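Local coordinates for 5-formyltetrahydrofolate cyclo-ligase family protein (Bacillus anthracis, PDB 2JCB), which probably catalyses the ATP- and magnesium-dependent conversion of 5-formyltetrahydrofolate to 5,10-methenyltetrahydrofolate in folate metabolism, at residues K159-M171 with N183-V195. Residues are numbered along the deposited sequence; the frame is centred on the assembly and turned at random.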
loop_
_atom_site.group_PDB
_atom_site.type_symbol
_atom_site.label_atom_id
_atom_site.label_comp_id
_atom_site.label_asym_id
_atom_site.label_seq_id
_atom_site.Cartn_x
_atom_site.Cartn_y
_atom_site.Cartn_z
ATOM N N LYS A 159 -14.877 2.899 2.463
ATOM C CA LYS A 159 -15.777 2.587 1.363
ATOM C C LYS A 159 -15.403 3.130 -0.010
ATOM O O LYS A 159 -16.163 2.949 -0.983
ATOM C CB LYS A 159 -17.203 3.028 1.725
ATOM C CG LYS A 159 -17.741 2.430 3.012
ATOM C CD LYS A 159 -17.608 0.913 3.027
ATOM C CE LYS A 159 -18.409 0.305 4.151
ATOM N NZ LYS A 159 -17.936 -1.078 4.377
ATOM N N GLY A 160 -14.265 3.806 -0.096
ATOM C CA GLY A 160 -13.792 4.342 -1.344
ATOM C C GLY A 160 -13.117 3.303 -2.205
ATOM O O GLY A 160 -13.238 2.107 -1.987
ATOM N N LYS A 161 -12.381 3.766 -3.194
ATOM C CA LYS A 161 -11.676 2.892 -4.130
ATOM C C LYS A 161 -10.321 2.453 -3.587
ATOM O O LYS A 161 -9.659 3.250 -2.944
ATOM C CB LYS A 161 -11.510 3.624 -5.456
ATOM C CG LYS A 161 -12.901 3.907 -6.129
ATOM C CD LYS A 161 -12.712 4.800 -7.325
ATOM C CE LYS A 161 -14.010 5.553 -7.600
ATOM N NZ LYS A 161 -14.850 4.712 -8.485
ATOM N N THR A 162 -9.908 1.223 -3.875
ATOM C CA THR A 162 -8.610 0.709 -3.441
ATOM C C THR A 162 -7.808 0.177 -4.610
ATOM O O THR A 162 -8.367 -0.390 -5.563
ATOM C CB THR A 162 -8.717 -0.446 -2.415
ATOM O OG1 THR A 162 -9.482 -1.541 -2.935
ATOM C CG2 THR A 162 -9.367 0.044 -1.141
ATOM N N LEU A 163 -6.503 0.342 -4.543
ATOM C CA LEU A 163 -5.637 -0.353 -5.478
ATOM C C LEU A 163 -4.320 -0.565 -4.818
ATOM O O LEU A 163 -3.951 0.157 -3.929
ATOM C CB LEU A 163 -5.478 0.376 -6.838
ATOM C CG LEU A 163 -4.710 1.658 -6.978
ATOM C CD1 LEU A 163 -3.112 1.396 -7.037
ATOM C CD2 LEU A 163 -5.217 2.408 -8.234
ATOM N N SER A 164 -3.613 -1.583 -5.293
ATOM C CA SER A 164 -2.259 -1.879 -4.832
ATOM C C SER A 164 -1.329 -1.872 -6.003
ATOM O O SER A 164 -1.739 -2.151 -7.137
ATOM C CB SER A 164 -2.190 -3.203 -4.098
ATOM O OG SER A 164 -2.920 -3.192 -2.876
ATOM N N LEU A 165 -0.091 -1.451 -5.733
ATOM C CA LEU A 165 1.018 -1.475 -6.686
ATOM C C LEU A 165 1.930 -2.646 -6.324
ATOM O O LEU A 165 2.274 -2.791 -5.151
ATOM C CB LEU A 165 1.770 -0.137 -6.608
ATOM C CG LEU A 165 0.890 1.109 -6.711
ATOM C CD1 LEU A 165 1.631 2.477 -6.492
ATOM C CD2 LEU A 165 0.192 1.119 -8.080
ATOM N N ALA A 166 2.353 -3.474 -7.299
ATOM C CA ALA A 166 3.121 -4.651 -7.018
ATOM C C ALA A 166 4.018 -5.025 -8.169
ATOM O O ALA A 166 3.633 -4.882 -9.313
ATOM C CB ALA A 166 2.211 -5.793 -6.659
ATOM N N TYR A 167 5.213 -5.520 -7.861
ATOM C CA TYR A 167 6.011 -6.160 -8.881
ATOM C C TYR A 167 5.298 -7.496 -9.172
ATOM O O TYR A 167 4.633 -8.097 -8.297
ATOM C CB TYR A 167 7.400 -6.482 -8.335
ATOM C CG TYR A 167 8.107 -5.293 -7.776
ATOM C CD1 TYR A 167 8.597 -4.305 -8.636
ATOM C CD2 TYR A 167 8.392 -5.181 -6.395
ATOM C CE1 TYR A 167 9.280 -3.221 -8.142
ATOM C CE2 TYR A 167 9.114 -4.078 -5.887
ATOM C CZ TYR A 167 9.548 -3.103 -6.785
ATOM O OH TYR A 167 10.253 -1.946 -6.414
ATOM N N SER A 168 5.407 -7.943 -10.414
ATOM C CA SER A 168 4.729 -9.170 -10.798
ATOM C C SER A 168 5.114 -10.403 -9.957
ATOM O O SER A 168 4.282 -11.287 -9.762
ATOM C CB SER A 168 4.837 -9.417 -12.314
ATOM O OG SER A 168 6.138 -9.741 -12.660
ATOM N N PHE A 169 6.351 -10.455 -9.450
ATOM C CA PHE A 169 6.773 -11.532 -8.567
ATOM C C PHE A 169 6.080 -11.499 -7.180
ATOM O O PHE A 169 6.206 -12.448 -6.413
ATOM C CB PHE A 169 8.303 -11.575 -8.406
ATOM C CG PHE A 169 8.856 -10.459 -7.539
ATOM C CD1 PHE A 169 8.782 -10.543 -6.136
ATOM C CD2 PHE A 169 9.468 -9.334 -8.116
ATOM C CE1 PHE A 169 9.298 -9.565 -5.319
ATOM C CE2 PHE A 169 9.994 -8.320 -7.290
ATOM C CZ PHE A 169 9.876 -8.429 -5.883
ATOM N N GLN A 170 5.393 -10.410 -6.848
ATOM C CA GLN A 170 4.581 -10.384 -5.637
ATOM C C GLN A 170 3.252 -11.050 -5.844
ATOM O O GLN A 170 2.542 -11.323 -4.873
ATOM C CB GLN A 170 4.346 -8.934 -5.219
ATOM C CG GLN A 170 5.568 -8.238 -4.651
ATOM C CD GLN A 170 5.275 -6.773 -4.322
ATOM O OE1 GLN A 170 5.640 -5.863 -5.041
ATOM N NE2 GLN A 170 4.650 -6.561 -3.152
ATOM N N MET A 171 2.918 -11.341 -7.104
ATOM C CA MET A 171 1.713 -12.142 -7.409
ATOM C C MET A 171 1.915 -13.620 -7.146
ATOM O O MET A 171 2.906 -14.249 -7.600
ATOM C CB MET A 171 1.265 -11.898 -8.863
ATOM C CG MET A 171 1.012 -10.445 -9.215
ATOM S SD MET A 171 -0.243 -9.647 -8.182
ATOM C CE MET A 171 -1.611 -10.823 -8.154
ATOM N N ASN A 183 -9.784 -7.744 0.802
ATOM C CA ASN A 183 -9.229 -7.729 -0.565
ATOM C C ASN A 183 -9.126 -6.323 -1.106
ATOM O O ASN A 183 -9.845 -5.441 -0.670
ATOM C CB ASN A 183 -10.165 -8.511 -1.502
ATOM C CG ASN A 183 -10.171 -9.997 -1.218
ATOM O OD1 ASN A 183 -9.378 -10.512 -0.418
ATOM N ND2 ASN A 183 -11.094 -10.715 -1.865
ATOM N N VAL A 184 -8.278 -6.141 -2.108
ATOM C CA VAL A 184 -8.164 -4.843 -2.821
ATOM C C VAL A 184 -8.873 -4.971 -4.183
ATOM O O VAL A 184 -9.001 -6.075 -4.694
ATOM C CB VAL A 184 -6.702 -4.374 -3.020
ATOM C CG1 VAL A 184 -6.064 -4.056 -1.669
ATOM C CG2 VAL A 184 -5.846 -5.437 -3.741
ATOM N N GLU A 185 -9.321 -3.851 -4.735
ATOM C CA GLU A 185 -10.114 -3.853 -5.960
ATOM C C GLU A 185 -9.287 -3.979 -7.240
ATOM O O GLU A 185 -9.815 -4.362 -8.276
ATOM C CB GLU A 185 -10.948 -2.579 -6.066
ATOM C CG GLU A 185 -12.062 -2.591 -5.075
ATOM C CD GLU A 185 -12.776 -1.240 -5.001
ATOM O OE1 GLU A 185 -12.213 -0.178 -5.373
ATOM O OE2 GLU A 185 -13.914 -1.244 -4.537
ATOM N N LYS A 186 -8.047 -3.563 -7.187
ATOM C CA LYS A 186 -7.195 -3.562 -8.390
ATOM C C LYS A 186 -5.749 -3.682 -7.990
ATOM O O LYS A 186 -5.326 -3.117 -6.963
ATOM C CB LYS A 186 -7.358 -2.223 -9.113
ATOM C CG LYS A 186 -6.453 -2.134 -10.413
ATOM C CD LYS A 186 -6.602 -0.805 -11.114
ATOM C CE LYS A 186 -7.896 -0.770 -11.943
ATOM N NZ LYS A 186 -8.031 0.507 -12.715
ATOM N N ILE A 187 -4.978 -4.414 -8.790
ATOM C CA ILE A 187 -3.528 -4.547 -8.545
ATOM C C ILE A 187 -2.875 -4.098 -9.888
ATOM O O ILE A 187 -3.286 -4.570 -10.963
ATOM C CB ILE A 187 -3.072 -5.977 -8.105
ATOM C CG1 ILE A 187 -3.789 -6.401 -6.790
ATOM C CG2 ILE A 187 -1.540 -6.024 -7.896
ATOM C CD1 ILE A 187 -4.134 -7.801 -6.739
ATOM N N ILE A 188 -1.917 -3.179 -9.824
ATOM C CA ILE A 188 -1.134 -2.752 -10.985
ATOM C C ILE A 188 0.280 -3.326 -10.838
ATOM O O ILE A 188 0.950 -3.035 -9.824
ATOM C CB ILE A 188 -1.064 -1.241 -11.047
ATOM C CG1 ILE A 188 -2.484 -0.626 -11.053
ATOM C CG2 ILE A 188 -0.295 -0.811 -12.279
ATOM C CD1 ILE A 188 -2.443 0.806 -10.916
ATOM N N THR A 189 0.737 -4.088 -11.830
ATOM C CA THR A 189 2.106 -4.601 -11.894
ATOM C C THR A 189 2.743 -4.016 -13.132
ATOM O O THR A 189 2.102 -3.213 -13.870
ATOM C CB THR A 189 2.171 -6.152 -11.972
ATOM O OG1 THR A 189 1.746 -6.577 -13.276
ATOM C CG2 THR A 189 1.310 -6.834 -10.867
ATOM N N GLU A 190 3.976 -4.432 -13.433
ATOM C CA GLU A 190 4.616 -3.867 -14.616
ATOM C C GLU A 190 4.057 -4.538 -15.894
ATOM O O GLU A 190 4.398 -4.125 -17.003
ATOM C CB GLU A 190 6.146 -4.042 -14.546
ATOM C CG GLU A 190 6.630 -5.515 -14.697
ATOM C CD GLU A 190 6.603 -6.346 -13.407
ATOM O OE1 GLU A 190 5.938 -6.028 -12.410
ATOM O OE2 GLU A 190 7.261 -7.380 -13.427
ATOM N N LYS A 191 3.297 -5.608 -15.725
ATOM C CA LYS A 191 2.756 -6.398 -16.824
ATOM C C LYS A 191 1.269 -6.079 -17.111
ATOM O O LYS A 191 0.745 -6.559 -18.119
ATOM C CB LYS A 191 2.841 -7.904 -16.467
ATOM C CG LYS A 191 4.211 -8.570 -16.414
ATOM C CD LYS A 191 4.015 -10.025 -16.083
ATOM C CE LYS A 191 5.333 -10.670 -15.892
ATOM N NZ LYS A 191 5.179 -12.148 -15.982
ATOM N N GLY A 192 0.611 -5.300 -16.250
ATOM C CA GLY A 192 -0.823 -4.989 -16.463
ATOM C C GLY A 192 -1.559 -4.798 -15.165
ATOM O O GLY A 192 -0.995 -4.323 -14.167
ATOM N N THR A 193 -2.838 -5.180 -15.170
ATOM C CA THR A 193 -3.694 -4.944 -14.003
ATOM C C THR A 193 -4.520 -6.190 -13.765
ATOM O O THR A 193 -4.854 -6.917 -14.695
ATOM C CB THR A 193 -4.643 -3.754 -14.166
ATOM O OG1 THR A 193 -5.590 -4.007 -15.240
ATOM C CG2 THR A 193 -3.892 -2.448 -14.412
ATOM N N MET A 194 -4.852 -6.428 -12.485
ATOM C CA MET A 194 -5.749 -7.500 -12.078
ATOM C C MET A 194 -6.887 -6.719 -11.439
ATOM O O MET A 194 -6.651 -5.815 -10.636
ATOM C CB MET A 194 -5.057 -8.452 -11.078
ATOM C CG MET A 194 -3.896 -9.362 -11.666
ATOM S SD MET A 194 -2.172 -8.687 -11.713
ATOM C CE MET A 194 -1.293 -10.188 -12.221
ATOM N N VAL A 195 -8.117 -6.987 -11.871
ATOM C CA VAL A 195 -9.248 -6.209 -11.373
ATOM C C VAL A 195 -10.331 -7.130 -10.850
ATOM O O VAL A 195 -10.516 -8.266 -11.340
ATOM C CB VAL A 195 -9.807 -5.235 -12.452
ATOM C CG1 VAL A 195 -10.795 -4.260 -11.858
ATOM C CG2 VAL A 195 -8.691 -4.458 -13.117
HETATM O O HOH W 1 -14.930 0.913 -4.238
HETATM O O HOH W 2 8.653 -8.725 -11.279
#
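S164 N donates to K186 O, S164 O accepts from I188 N at 2.9 Å, and A166 N closes on I188 O: these bonds join strand 161-165, and A166 just after it, in parallel to strand 186-189. At both ends of this short pairing, a glutamate and a hydroxyl residue continue the joint. At the start, T162 and E185 grip each other twice. E185 N gives its hydrogen to T162 OG1 at 2.9 Å. In return, T162 N reaches E185 OE1 at 3.1 Å from above the carboxylate plane. The threonine hydroxyl lies between its own backbone N and carbonyl carbon (chi1 58°), facing the backbone of E185. At the far end, the E190 carboxylate holds S168 at the opening of the 3-10 turn 168-170. S168 N meets the syn lone pair of E190 OE1 at 2.8 Å, and S168 OG donates to E190 OE2 at 2.7 Å from above the plane. The bend in E190 at chi2 (-84°) folds the acid back to this serine.

On one face of the sheet, I188 CD1 lies 3.9 Å from L165 CD2 and also touches L163 CD1, beside helix 29-44. On the other, M171, bent at chi2 and chi3, brings SD to within 3.9 Å of I187 CG2, and its CG meets M194 CE at 3.8 Å, carrying the packing to the antiparallel edge strand 192-195. Y137 touches M171 and I187 on this side, where S164 OG bonds to V132 O.

Farther out, Q170 OE1 accepts from Y167 N, bracing the turn that presents S168. Strand 161-165 also pairs with 129-131, within the parallel part of the Rossmann-like sheet. The carboxylates thus take over amide hydrogens where the bridges between the strands end, extending the polar joining past the residues paired in register while apolar side chains pack on both faces.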